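Local coordinates for competence/damage-inducible protein CinA (Agrobacterium tumefaciens, PDB 2A9S) that is of unknown function but belongs to the competence/damage-inducible CinA family, whose relatives include nicotinamide-nucleotide amidases, at residues 120-126 with 137-143; 134-138 with 161-165; 26-32 with 100-106; 18-22 with 50-54. One frame throughout, in Å; residues are numbered along the deposited sequence.

Interaction 1 (120-126 with 137-143)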
loop_
_atom_site.group_PDB
_atom_site.type_symbol
_atom_site.label_atom_id
_atom_site.label_comp_id
_atom_site.label_asym_id
_atom_site.label_seq_id
_atom_site.Cartn_x
_atom_site.Cartn_y
_atom_site.Cartn_z
ATOM N N PRO A 120 13.468 -6.211 19.204
ATOM C CA PRO A 120 13.614 -4.774 19.455
ATOM C C PRO A 120 13.035 -3.928 18.322
ATOM O O PRO A 120 12.860 -4.420 17.190
ATOM C CB PRO A 120 15.125 -4.570 19.519
ATOM C CG PRO A 120 15.699 -5.726 18.679
ATOM C CD PRO A 120 14.740 -6.868 18.818
ATOM N N VAL A 121 12.736 -2.673 18.635
ATOM C CA VAL A 121 12.450 -1.698 17.586
ATOM C C VAL A 121 13.571 -1.769 16.536
ATOM O O VAL A 121 14.742 -1.867 16.890
ATOM C CB VAL A 121 12.287 -0.274 18.174
ATOM C CG1 VAL A 121 12.066 0.776 17.044
ATOM C CG2 VAL A 121 11.098 -0.258 19.195
ATOM N N GLY A 122 13.193 -1.769 15.252
ATOM C CA GLY A 122 14.170 -1.827 14.169
ATOM C C GLY A 122 14.413 -3.232 13.597
ATOM O O GLY A 122 15.099 -3.378 12.577
ATOM N N LEU A 123 13.866 -4.249 14.256
ATOM C CA LEU A 123 13.934 -5.617 13.761
ATOM C C LEU A 123 12.927 -5.787 12.637
ATOM O O LEU A 123 11.736 -5.505 12.821
ATOM C CB LEU A 123 13.581 -6.626 14.874
ATOM C CG LEU A 123 13.328 -8.054 14.381
ATOM C CD1 LEU A 123 14.586 -8.701 13.844
ATOM C CD2 LEU A 123 12.700 -8.906 15.472
ATOM N N VAL A 124 13.377 -6.252 11.476
ATOM C CA VAL A 124 12.464 -6.405 10.348
ATOM C C VAL A 124 12.830 -7.717 9.655
ATOM O O VAL A 124 14.008 -7.974 9.408
ATOM C CB VAL A 124 12.579 -5.238 9.314
ATOM C CG1 VAL A 124 11.667 -5.500 8.060
ATOM C CG2 VAL A 124 12.270 -3.868 9.941
ATOM N N HIS A 125 11.826 -8.524 9.359
ATOM C CA HIS A 125 12.013 -9.745 8.577
ATOM C C HIS A 125 11.501 -9.465 7.161
ATOM O O HIS A 125 10.379 -8.979 6.998
ATOM C CB HIS A 125 11.254 -10.908 9.207
ATOM C CG HIS A 125 11.941 -11.474 10.421
ATOM N ND1 HIS A 125 13.009 -12.340 10.329
ATOM C CD2 HIS A 125 11.763 -11.231 11.739
ATOM C CE1 HIS A 125 13.438 -12.642 11.539
ATOM N NE2 HIS A 125 12.692 -11.994 12.415
ATOM N N LEU A 126 12.339 -9.751 6.165
ATOM C CA LEU A 126 11.969 -9.545 4.761
ATOM C C LEU A 126 12.108 -10.872 4.040
ATOM O O LEU A 126 13.069 -11.641 4.281
ATOM C CB LEU A 126 12.847 -8.483 4.074
ATOM C CG LEU A 126 12.911 -7.074 4.663
ATOM C CD1 LEU A 126 14.033 -6.982 5.710
ATOM C CD2 LEU A 126 13.128 -6.066 3.555
ATOM N N HIS A 137 15.440 -14.683 2.256
ATOM C CA HIS A 137 15.031 -14.016 3.511
ATOM C C HIS A 137 16.207 -13.298 4.165
ATOM O O HIS A 137 17.329 -13.796 4.165
ATOM C CB HIS A 137 14.342 -14.991 4.488
ATOM C CG HIS A 137 14.300 -14.509 5.915
ATOM N ND1 HIS A 137 15.274 -14.840 6.836
ATOM C CD2 HIS A 137 13.407 -13.730 6.579
ATOM C CE1 HIS A 137 14.969 -14.311 8.010
ATOM N NE2 HIS A 137 13.849 -13.624 7.881
ATOM N N HIS A 138 15.955 -12.105 4.683
ATOM C CA HIS A 138 16.954 -11.381 5.464
ATOM C C HIS A 138 16.307 -10.890 6.723
ATOM O O HIS A 138 15.202 -10.378 6.674
ATOM C CB HIS A 138 17.468 -10.170 4.718
ATOM C CG HIS A 138 18.432 -10.498 3.634
ATOM N ND1 HIS A 138 19.780 -10.695 3.872
ATOM C CD2 HIS A 138 18.249 -10.667 2.302
ATOM C CE1 HIS A 138 20.383 -10.970 2.726
ATOM N NE2 HIS A 138 19.477 -10.961 1.761
ATOM N N GLU A 139 17.000 -11.065 7.839
ATOM C CA GLU A 139 16.620 -10.444 9.083
ATOM C C GLU A 139 17.485 -9.201 9.225
ATOM O O GLU A 139 18.720 -9.279 9.178
ATOM C CB GLU A 139 16.850 -11.388 10.260
ATOM C CG GLU A 139 16.453 -10.799 11.569
ATOM C CD GLU A 139 16.839 -11.718 12.692
ATOM O OE1 GLU A 139 16.583 -12.926 12.548
ATOM O OE2 GLU A 139 17.423 -11.244 13.686
ATOM N N MET A 140 16.837 -8.053 9.341
ATOM C CA MET A 140 17.541 -6.797 9.540
ATOM C C MET A 140 17.290 -6.291 10.941
ATOM O O MET A 140 16.221 -6.539 11.528
ATOM C CB MET A 140 17.122 -5.752 8.510
ATOM C CG MET A 140 17.248 -6.248 7.068
ATOM S SD MET A 140 18.971 -6.666 6.594
ATOM C CE MET A 140 19.654 -5.082 6.409
ATOM N N ARG A 141 18.303 -5.604 11.469
ATOM C CA ARG A 141 18.213 -4.924 12.769
ATOM C C ARG A 141 18.716 -3.515 12.558
ATOM O O ARG A 141 19.910 -3.230 12.647
ATOM C CB ARG A 141 19.026 -5.679 13.819
ATOM C CG ARG A 141 18.346 -6.979 14.184
ATOM C CD ARG A 141 19.251 -7.989 14.902
ATOM N NE ARG A 141 18.440 -9.164 15.205
ATOM C CZ ARG A 141 17.717 -9.330 16.316
ATOM N NH1 ARG A 141 17.702 -8.415 17.269
ATOM N NH2 ARG A 141 16.998 -10.435 16.477
ATOM N N TYR A 142 17.808 -2.620 12.220
ATOM C CA TYR A 142 18.204 -1.281 11.839
ATOM C C TYR A 142 18.500 -0.423 13.068
ATOM O O TYR A 142 19.075 0.642 12.944
ATOM C CB TYR A 142 17.092 -0.622 11.005
ATOM C CG TYR A 142 16.788 -1.328 9.690
ATOM C CD1 TYR A 142 17.731 -1.345 8.640
ATOM C CD2 TYR A 142 15.557 -1.946 9.483
ATOM C CE1 TYR A 142 17.437 -1.970 7.421
ATOM C CE2 TYR A 142 15.253 -2.553 8.277
ATOM C CZ TYR A 142 16.195 -2.572 7.253
ATOM O OH TYR A 142 15.875 -3.183 6.066
ATOM N N GLY A 143 18.089 -0.895 14.244
ATOM C CA GLY A 143 18.282 -0.131 15.481
ATOM C C GLY A 143 17.124 0.785 15.806
ATOM O O GLY A 143 16.183 0.931 15.020
HETATM O O HOH W 1 16.911 -3.242 15.617
#
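Pro120 starts the contact by packing its CG near NH1 of Arg141, and the two side chains cross at about a right angle. A type II turn from Pro120 to Leu123 follows. The carbonyl of Val121 is tied to the amide of Gly143 through one water. Gly122 has a positive phi (97°), and its CA-H faces Gly143 O. Gly122 O accepts Tyr142 N at 2.8 Å, the donor lying above the carbonyl plane. From Leu123 on, the chains form an antiparallel hairpin. Leu123 CD1 lies over one face of the Arg141 guanidinium. That guanidinium grips OE2 of Glu139 side-on, NE at 2.8 Å and NH2 at 2.9 Å. Val124 and Met140 are a hydrogen-bonded pair, and Val124 CG2 meets the edge of the Tyr142 ring at CE2 (3.7 Å). His125 CG lies opposite the carbonyl carbon (chi1 -77°), which carries the ring to His137. His125 ND1 and His137 NE2 share a nearly straight hydrogen bond of 2.9 Å. It joins the rings rim to rim, with their planes 14° apart. Leu126 pairs with His138 through two backbone bonds, and its CD1 rests on Met140 CG at 3.6 Å. Helix 147-167 packs on the face of Val124 and Leu126, where Tyr142 OH and Thr157 OG1 share a hydrogen bond. Helix 84-96 lies against His125 on the other face, and strand 102-108 flanks strand 123-130.

Interaction 2 (134-138 with 161-165)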
loop_
_atom_site.group_PDB
_atom_site.type_symbol
_atom_site.label_atom_id
_atom_site.label_comp_id
_atom_site.label_asym_id
_atom_site.label_seq_id
_atom_site.Cartn_x
_atom_site.Cartn_y
_atom_site.Cartn_z
ATOM N N ASN A 134 12.071 -20.463 -5.565
ATOM C CA ASN A 134 13.213 -19.762 -4.937
ATOM C C ASN A 134 12.745 -18.702 -3.910
ATOM O O ASN A 134 11.882 -17.874 -4.218
ATOM C CB ASN A 134 14.112 -19.131 -6.003
ATOM C CG ASN A 134 15.512 -18.797 -5.482
ATOM O OD1 ASN A 134 15.961 -19.322 -4.455
ATOM N ND2 ASN A 134 16.206 -17.901 -6.190
ATOM N N VAL A 135 13.270 -18.783 -2.681
ATOM C CA VAL A 135 12.961 -17.811 -1.624
ATOM C C VAL A 135 14.241 -17.178 -1.085
ATOM O O VAL A 135 15.243 -17.873 -0.873
ATOM C CB VAL A 135 12.189 -18.459 -0.451
ATOM C CG1 VAL A 135 11.919 -17.437 0.647
ATOM C CG2 VAL A 135 10.873 -19.060 -0.938
ATOM N N LEU A 136 14.220 -15.869 -0.846
ATOM C CA LEU A 136 15.310 -15.204 -0.120
ATOM C C LEU A 136 14.733 -14.561 1.136
ATOM O O LEU A 136 13.646 -13.986 1.076
ATOM C CB LEU A 136 15.942 -14.106 -0.975
ATOM C CG LEU A 136 16.515 -14.561 -2.307
ATOM C CD1 LEU A 136 17.014 -13.343 -3.071
ATOM C CD2 LEU A 136 17.627 -15.610 -2.055
ATOM N N HIS A 137 15.440 -14.683 2.256
ATOM C CA HIS A 137 15.031 -14.016 3.511
ATOM C C HIS A 137 16.207 -13.298 4.165
ATOM O O HIS A 137 17.329 -13.796 4.165
ATOM C CB HIS A 137 14.342 -14.991 4.488
ATOM C CG HIS A 137 14.300 -14.509 5.915
ATOM N ND1 HIS A 137 15.274 -14.840 6.836
ATOM C CD2 HIS A 137 13.407 -13.730 6.579
ATOM C CE1 HIS A 137 14.969 -14.311 8.010
ATOM N NE2 HIS A 137 13.849 -13.624 7.881
ATOM N N HIS A 138 15.955 -12.105 4.683
ATOM C CA HIS A 138 16.954 -11.381 5.464
ATOM C C HIS A 138 16.307 -10.890 6.723
ATOM O O HIS A 138 15.202 -10.378 6.674
ATOM C CB HIS A 138 17.468 -10.170 4.718
ATOM C CG HIS A 138 18.432 -10.498 3.634
ATOM N ND1 HIS A 138 19.780 -10.695 3.872
ATOM C CD2 HIS A 138 18.249 -10.667 2.302
ATOM C CE1 HIS A 138 20.383 -10.970 2.726
ATOM N NE2 HIS A 138 19.477 -10.961 1.761
ATOM N N MET A 161 16.361 -6.711 -2.478
ATOM C CA MET A 161 16.003 -8.120 -2.562
ATOM C C MET A 161 15.234 -8.508 -3.820
ATOM O O MET A 161 15.485 -9.590 -4.380
ATOM C CB MET A 161 15.237 -8.561 -1.314
ATOM C CG MET A 161 16.093 -8.541 -0.052
ATOM S SD MET A 161 15.113 -8.799 1.441
ATOM C CE MET A 161 14.504 -10.480 1.211
ATOM N N LEU A 162 14.288 -7.674 -4.259
ATOM C CA LEU A 162 13.604 -7.916 -5.540
ATOM C C LEU A 162 14.623 -8.012 -6.683
ATOM O O LEU A 162 14.552 -8.927 -7.532
ATOM C CB LEU A 162 12.580 -6.822 -5.838
ATOM C CG LEU A 162 11.261 -6.977 -5.091
ATOM C CD1 LEU A 162 10.367 -5.719 -5.366
ATOM C CD2 LEU A 162 10.567 -8.256 -5.528
ATOM N N ILE A 163 15.561 -7.074 -6.711
ATOM C CA ILE A 163 16.629 -7.109 -7.718
ATOM C C ILE A 163 17.416 -8.411 -7.630
ATOM O O ILE A 163 17.627 -9.071 -8.654
ATOM C CB ILE A 163 17.561 -5.890 -7.619
ATOM C CG1 ILE A 163 16.776 -4.630 -7.967
ATOM C CG2 ILE A 163 18.813 -6.061 -8.557
ATOM C CD1 ILE A 163 17.365 -3.308 -7.432
ATOM N N ALA A 164 17.806 -8.804 -6.414
ATOM C CA ALA A 164 18.585 -10.028 -6.207
ATOM C C ALA A 164 17.827 -11.284 -6.622
ATOM O O ALA A 164 18.410 -12.196 -7.248
ATOM C CB ALA A 164 19.036 -10.135 -4.756
ATOM N N LEU A 165 16.538 -11.336 -6.279
ATOM C CA LEU A 165 15.679 -12.474 -6.626
ATOM C C LEU A 165 15.567 -12.602 -8.138
ATOM O O LEU A 165 15.624 -13.720 -8.650
ATOM C CB LEU A 165 14.290 -12.362 -5.992
ATOM C CG LEU A 165 13.313 -13.533 -6.192
ATOM C CD1 LEU A 165 13.716 -14.741 -5.355
ATOM C CD2 LEU A 165 11.894 -13.080 -5.815
#
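Leu136 and the helix residues Ala164 and Leu165 meet where helix 147-167 packs on the outermost strand, within this chain, of the mixed sheet of this alpha/beta fold. The strand and helix segments run at 149° to each other, their axes 9.5 Å apart. The bump is Leu136. Its CD1 enters a shallow hollow made by Ala164 CB, at 4.1 Å, and by N, CA and CB of Leu165. The small side chain of Ala164 lets the leucine come close to the helix backbone. Leu165 fills the next hollow along the strand. Its CG stands anti to the backbone N (chi1 -176°), which swings CD1 toward the strand, against Asn134 O at 3.8 Å and near ND2 of the same residue. Met161 is the bump at the other end. Its chain runs straight to SD and then bends (chi3 65°), and the methyl CE reaches Leu136 O at 3.6 Å. Leu162 and Ile163 are buried on the far side of the helix: Leu162 packs on Phe102 and Val104, Ile163 on helix 8-24. His138 slides past Met161 in the opposite direction. Met161 CE lies in the plane of its ring, at the edge, and Met161 SD sits 3.8 Å from His138 CD2.

Interaction 3 (26-32 with 100-106)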
loop_
_atom_site.group_PDB
_atom_site.type_symbol
_atom_site.label_atom_id
_atom_site.label_comp_id
_atom_site.label_asym_id
_atom_site.label_seq_id
_atom_site.Cartn_x
_atom_site.Cartn_y
_atom_site.Cartn_z
ATOM N N LEU A 26 8.130 -9.219 -16.476
ATOM C CA LEU A 26 7.923 -9.681 -15.102
ATOM C C LEU A 26 7.117 -8.676 -14.274
ATOM O O LEU A 26 7.226 -7.455 -14.474
ATOM C CB LEU A 26 9.267 -9.936 -14.415
ATOM C CG LEU A 26 10.236 -10.880 -15.150
ATOM C CD1 LEU A 26 11.617 -10.781 -14.523
ATOM C CD2 LEU A 26 9.707 -12.332 -15.244
ATOM N N MET A 27 6.362 -9.202 -13.316
ATOM C CA MET A 27 5.552 -8.366 -12.450
ATOM C C MET A 27 5.817 -8.716 -10.996
ATOM O O MET A 27 6.294 -9.830 -10.682
ATOM C CB MET A 27 4.057 -8.491 -12.752
ATOM C CG MET A 27 3.664 -8.016 -14.176
ATOM S SD MET A 27 1.871 -7.943 -14.433
ATOM C CE MET A 27 1.588 -6.304 -13.762
ATOM N N VAL A 28 5.491 -7.759 -10.120
ATOM C CA VAL A 28 5.760 -7.880 -8.696
ATOM C C VAL A 28 4.490 -7.629 -7.886
ATOM O O VAL A 28 3.624 -6.834 -8.299
ATOM C CB VAL A 28 6.877 -6.883 -8.243
ATOM C CG1 VAL A 28 6.493 -5.443 -8.560
ATOM C CG2 VAL A 28 7.213 -7.066 -6.741
ATOM N N SER A 29 4.399 -8.282 -6.744
ATOM C CA SER A 29 3.379 -7.932 -5.767
ATOM C C SER A 29 4.055 -7.723 -4.435
ATOM O O SER A 29 5.141 -8.245 -4.198
ATOM C CB SER A 29 2.297 -9.001 -5.663
ATOM O OG SER A 29 2.819 -10.225 -5.205
ATOM N N THR A 30 3.417 -6.935 -3.580
ATOM C CA THR A 30 4.046 -6.579 -2.318
ATOM C C THR A 30 3.087 -6.929 -1.216
ATOM O O THR A 30 1.863 -6.833 -1.401
ATOM C CB THR A 30 4.373 -5.043 -2.279
ATOM O OG1 THR A 30 3.164 -4.292 -2.352
ATOM C CG2 THR A 30 5.221 -4.636 -3.517
ATOM N N ALA A 31 3.636 -7.286 -0.058
ATOM C CA ALA A 31 2.835 -7.582 1.111
ATOM C C ALA A 31 3.492 -6.842 2.264
ATOM O O ALA A 31 4.623 -7.170 2.608
ATOM C CB ALA A 31 2.844 -9.065 1.397
ATOM N N GLU A 32 2.799 -5.888 2.880
ATOM C CA GLU A 32 3.489 -4.957 3.756
ATOM C C GLU A 32 2.814 -4.855 5.108
ATOM O O GLU A 32 1.617 -4.600 5.205
ATOM C CB GLU A 32 3.541 -3.558 3.120
ATOM C CG GLU A 32 4.131 -3.574 1.700
ATOM C CD GLU A 32 4.303 -2.216 1.142
ATOM O OE1 GLU A 32 4.848 -1.360 1.873
ATOM O OE2 GLU A 32 3.918 -2.038 -0.039
ATOM N N ALA A 100 1.620 -11.963 -10.155
ATOM C CA ALA A 100 3.025 -11.571 -10.215
ATOM C C ALA A 100 3.931 -12.780 -10.396
ATOM O O ALA A 100 3.580 -13.904 -10.035
ATOM C CB ALA A 100 3.436 -10.823 -8.959
ATOM N N ASN A 101 5.104 -12.523 -10.952
ATOM C CA ASN A 101 6.205 -13.468 -10.917
ATOM C C ASN A 101 6.977 -13.508 -9.599
ATOM O O ASN A 101 7.511 -14.559 -9.242
ATOM C CB ASN A 101 7.180 -13.164 -12.040
ATOM C CG ASN A 101 6.492 -13.054 -13.375
ATOM O OD1 ASN A 101 6.026 -11.985 -13.775
ATOM N ND2 ASN A 101 6.394 -14.189 -14.067
ATOM N N PHE A 102 7.080 -12.352 -8.916
ATOM C CA PHE A 102 7.817 -12.245 -7.639
ATOM C C PHE A 102 6.948 -11.543 -6.604
ATOM O O PHE A 102 6.166 -10.655 -6.962
ATOM C CB PHE A 102 9.088 -11.387 -7.792
ATOM C CG PHE A 102 10.026 -11.830 -8.906
ATOM C CD1 PHE A 102 10.526 -13.126 -8.951
ATOM C CD2 PHE A 102 10.409 -10.924 -9.891
ATOM C CE1 PHE A 102 11.387 -13.535 -9.986
ATOM C CE2 PHE A 102 11.263 -11.312 -10.925
ATOM C CZ PHE A 102 11.764 -12.614 -10.973
ATOM N N ALA A 103 7.088 -11.915 -5.333
ATOM C CA ALA A 103 6.447 -11.141 -4.258
ATOM C C ALA A 103 7.512 -10.791 -3.230
ATOM O O ALA A 103 8.488 -11.550 -3.028
ATOM C CB ALA A 103 5.298 -11.892 -3.613
ATOM N N VAL A 104 7.377 -9.618 -2.632
ATOM C CA VAL A 104 8.228 -9.260 -1.498
ATOM C C VAL A 104 7.306 -8.972 -0.319
ATOM O O VAL A 104 6.291 -8.273 -0.479
ATOM C CB VAL A 104 9.164 -8.038 -1.812
ATOM C CG1 VAL A 104 8.356 -6.795 -2.274
ATOM C CG2 VAL A 104 10.146 -7.761 -0.599
ATOM N N ALA A 105 7.692 -9.480 0.857
ATOM C CA ALA A 105 6.908 -9.349 2.083
ATOM C C ALA A 105 7.788 -8.808 3.208
ATOM O O ALA A 105 8.941 -9.221 3.330
ATOM C CB ALA A 105 6.345 -10.721 2.492
ATOM N N VAL A 106 7.252 -7.897 4.010
ATOM C CA VAL A 106 8.019 -7.346 5.145
ATOM C C VAL A 106 7.151 -7.322 6.391
ATOM O O VAL A 106 5.942 -6.977 6.320
ATOM C CB VAL A 106 8.626 -5.923 4.849
ATOM C CG1 VAL A 106 9.525 -5.962 3.606
ATOM C CG2 VAL A 106 7.539 -4.833 4.701
#
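Leu26 lays CD1 against the Phe102 ring, 3.7 Å from CE2, while its other branch, CD2, touches Asn101 CG, the two side chains crossing at about a right angle. The amide of Asn101 also secures the backbone. Asn101 OD1 accepts Met27 N at 2.8 Å, in the carbonyl plane and on a lone pair. Met27 O in turn receives the amide of Phe102 and, weakly, that of Asn101. Ala100 CB packs against Met27 O and Ser29 N. Beyond this start the strands run parallel, 17° apart. The bonds alternate from Ser29 N to Phe102 O as far as Val106 N to Ala31 O. One face carries the small residues Ser29, Ala31, Ala103 and Ala105, and Ala31 CB lies 4.0 Å from Ala105 CB. Helix 84-96 packs here, Ala94 on Ala31 and Ala103. On the other face Thr30 CG2 and Val104 CG1 lie side by side, pointing the same way. Glu32 is buried there, and its carboxylate is held by Thr35 OG1 and the amides of Ile39 and Ala40 where helix 38-43 starts. The parallel part of a mixed sheet, with helices on both faces, gives the layered alpha/beta sandwich of this family.

Interaction 4 (18-22 with 50-54)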
loop_
_atom_site.group_PDB
_atom_site.type_symbol
_atom_site.label_atom_id
_atom_site.label_comp_id
_atom_site.label_asym_id
_atom_site.label_seq_id
_atom_site.Cartn_x
_atom_site.Cartn_y
_atom_site.Cartn_z
ATOM N N ILE A 18 11.771 -1.315 -12.357
ATOM C CA ILE A 18 10.807 -1.075 -13.442
ATOM C C ILE A 18 11.543 -1.251 -14.781
ATOM O O ILE A 18 11.022 -1.900 -15.694
ATOM C CB ILE A 18 10.145 0.319 -13.339
ATOM C CG1 ILE A 18 9.415 0.495 -11.982
ATOM C CG2 ILE A 18 9.178 0.555 -14.479
ATOM C CD1 ILE A 18 8.496 -0.629 -11.576
ATOM N N THR A 19 12.762 -0.716 -14.857
ATOM C CA THR A 19 13.527 -0.755 -16.096
ATOM C C THR A 19 13.882 -2.200 -16.511
ATOM O O THR A 19 13.746 -2.569 -17.669
ATOM C CB THR A 19 14.769 0.148 -15.992
ATOM O OG1 THR A 19 14.351 1.486 -15.638
ATOM C CG2 THR A 19 15.475 0.202 -17.328
ATOM N N ASP A 20 14.304 -3.003 -15.537
ATOM C CA ASP A 20 14.707 -4.395 -15.764
ATOM C C ASP A 20 13.512 -5.307 -16.032
ATOM O O ASP A 20 13.546 -6.144 -16.951
ATOM C CB ASP A 20 15.518 -4.921 -14.571
ATOM C CG ASP A 20 17.004 -4.544 -14.633
ATOM O OD1 ASP A 20 17.510 -4.077 -15.692
ATOM O OD2 ASP A 20 17.684 -4.749 -13.604
ATOM N N PHE A 21 12.454 -5.164 -15.222
ATOM C CA PHE A 21 11.375 -6.135 -15.257
ATOM C C PHE A 21 10.520 -5.929 -16.506
ATOM O O PHE A 21 9.913 -6.875 -17.008
ATOM C CB PHE A 21 10.515 -6.042 -13.998
ATOM C CG PHE A 21 11.157 -6.648 -12.770
ATOM C CD1 PHE A 21 12.532 -6.769 -12.657
ATOM C CD2 PHE A 21 10.367 -7.058 -11.708
ATOM C CE1 PHE A 21 13.108 -7.316 -11.503
ATOM C CE2 PHE A 21 10.940 -7.604 -10.553
ATOM C CZ PHE A 21 12.299 -7.727 -10.452
ATOM N N THR A 22 10.464 -4.700 -17.005
ATOM C CA THR A 22 9.569 -4.436 -18.157
ATOM C C THR A 22 9.943 -5.312 -19.390
ATOM O O THR A 22 9.078 -6.037 -19.902
ATOM C CB THR A 22 9.450 -2.929 -18.508
ATOM O OG1 THR A 22 8.851 -2.193 -17.405
ATOM C CG2 THR A 22 8.581 -2.760 -19.762
ATOM N N SER A 50 3.208 0.773 -14.048
ATOM C CA SER A 50 1.962 0.044 -14.281
ATOM C C SER A 50 2.213 -1.258 -15.048
ATOM O O SER A 50 1.437 -2.196 -14.925
ATOM C CB SER A 50 0.989 0.912 -15.068
ATOM O OG SER A 50 1.665 1.415 -16.202
ATOM N N ALA A 51 3.317 -1.334 -15.792
ATOM C CA ALA A 51 3.645 -2.554 -16.524
ATOM C C ALA A 51 4.108 -3.672 -15.603
ATOM O O ALA A 51 4.071 -4.853 -15.985
ATOM C CB ALA A 51 4.731 -2.273 -17.555
ATOM N N VAL A 52 4.554 -3.292 -14.400
ATOM C CA VAL A 52 5.320 -4.197 -13.533
ATOM C C VAL A 52 4.605 -4.473 -12.208
ATOM O O VAL A 52 4.663 -5.577 -11.689
ATOM C CB VAL A 52 6.740 -3.616 -13.247
ATOM C CG1 VAL A 52 7.501 -4.427 -12.147
ATOM C CG2 VAL A 52 7.563 -3.529 -14.535
ATOM N N VAL A 53 3.947 -3.460 -11.646
ATOM C CA VAL A 53 3.371 -3.636 -10.327
ATOM C C VAL A 53 1.962 -4.230 -10.461
ATOM O O VAL A 53 1.063 -3.608 -11.029
ATOM C CB VAL A 53 3.383 -2.322 -9.509
ATOM C CG1 VAL A 53 2.776 -2.579 -8.144
ATOM C CG2 VAL A 53 4.782 -1.789 -9.338
ATOM N N ASP A 54 1.780 -5.437 -9.957
ATOM C CA ASP A 54 0.515 -6.129 -10.133
ATOM C C ASP A 54 -0.473 -5.708 -9.059
ATOM O O ASP A 54 -1.510 -5.116 -9.380
ATOM C CB ASP A 54 0.726 -7.625 -10.163
ATOM C CG ASP A 54 -0.573 -8.398 -10.418
ATOM O OD1 ASP A 54 -1.191 -8.149 -11.483
ATOM O OD2 ASP A 54 -0.946 -9.230 -9.563
#
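Val52 points its side chain at helix 8-24 and meets three residues of it, Ile18, Phe21 and Thr22. With chi1 at 171°, Val52 CG1 lies beside the carbonyl carbon and reaches Phe21, 3.9 Å from CB and as far from CD2 of the ring. CG2 of Val52 is beside the backbone N. It also meets Phe21 CB, and it touches Thr22 OG1 at 3.4 Å. Phe21 and Thr22 each cross Val52 at about a right angle. Ile18 approaches obliquely from one turn earlier. Its chain folds (chi2 -49°) and brings CD1 to Val52 CB at 3.8 Å. The same methyl just reaches Val53 CG2 at 4.5 Å. The Phe21 ring leads away from Val52 and meets the ring of Phe102, with the planes at about 60°. Ala51 CB adds a looser contact, 4.1 Å from Thr22 OG1.

The hydroxyl of Thr22 is already spoken for. Thr22 OG1 donates to Ile18 O at 2.8 Å, and the Thr22 amide binds the same oxygen from the opposite face of its plane. Beside this contact Val52 and Asp54 pair by backbone with Val28, and Val53 packs on Tyr60 of the second subunit. Across the contact itself the side chains that meet are mainly apolar. Since Thr22 OG1 donates to Ile18 O within the helix, what joins the helix to residues 51-53 is van der Waals packing.

How the interactions relate
All four contacts belong to one mixed sheet, ordered 53-59, 28-32, 102-108, 123-130, 135-141, and to the helices packed on it. Interactions 3 and 4 alternate along the chain and come first; interaction 1 opens after interaction 3 closes. Interactions 1 and 2 share His137 and His138 on the outermost strand 135-141. Interaction 3 lies near the middle, its centre 10 Å from that of interaction 2 and 11 Å from interaction 4. Leu162 and Leu165 pack on Phe102, which also meets Phe21. Interactions 1 and 4 lie on opposite sides of the chain's centre, 27 Å apart, without touching. Together they tie both sheet edges to one core.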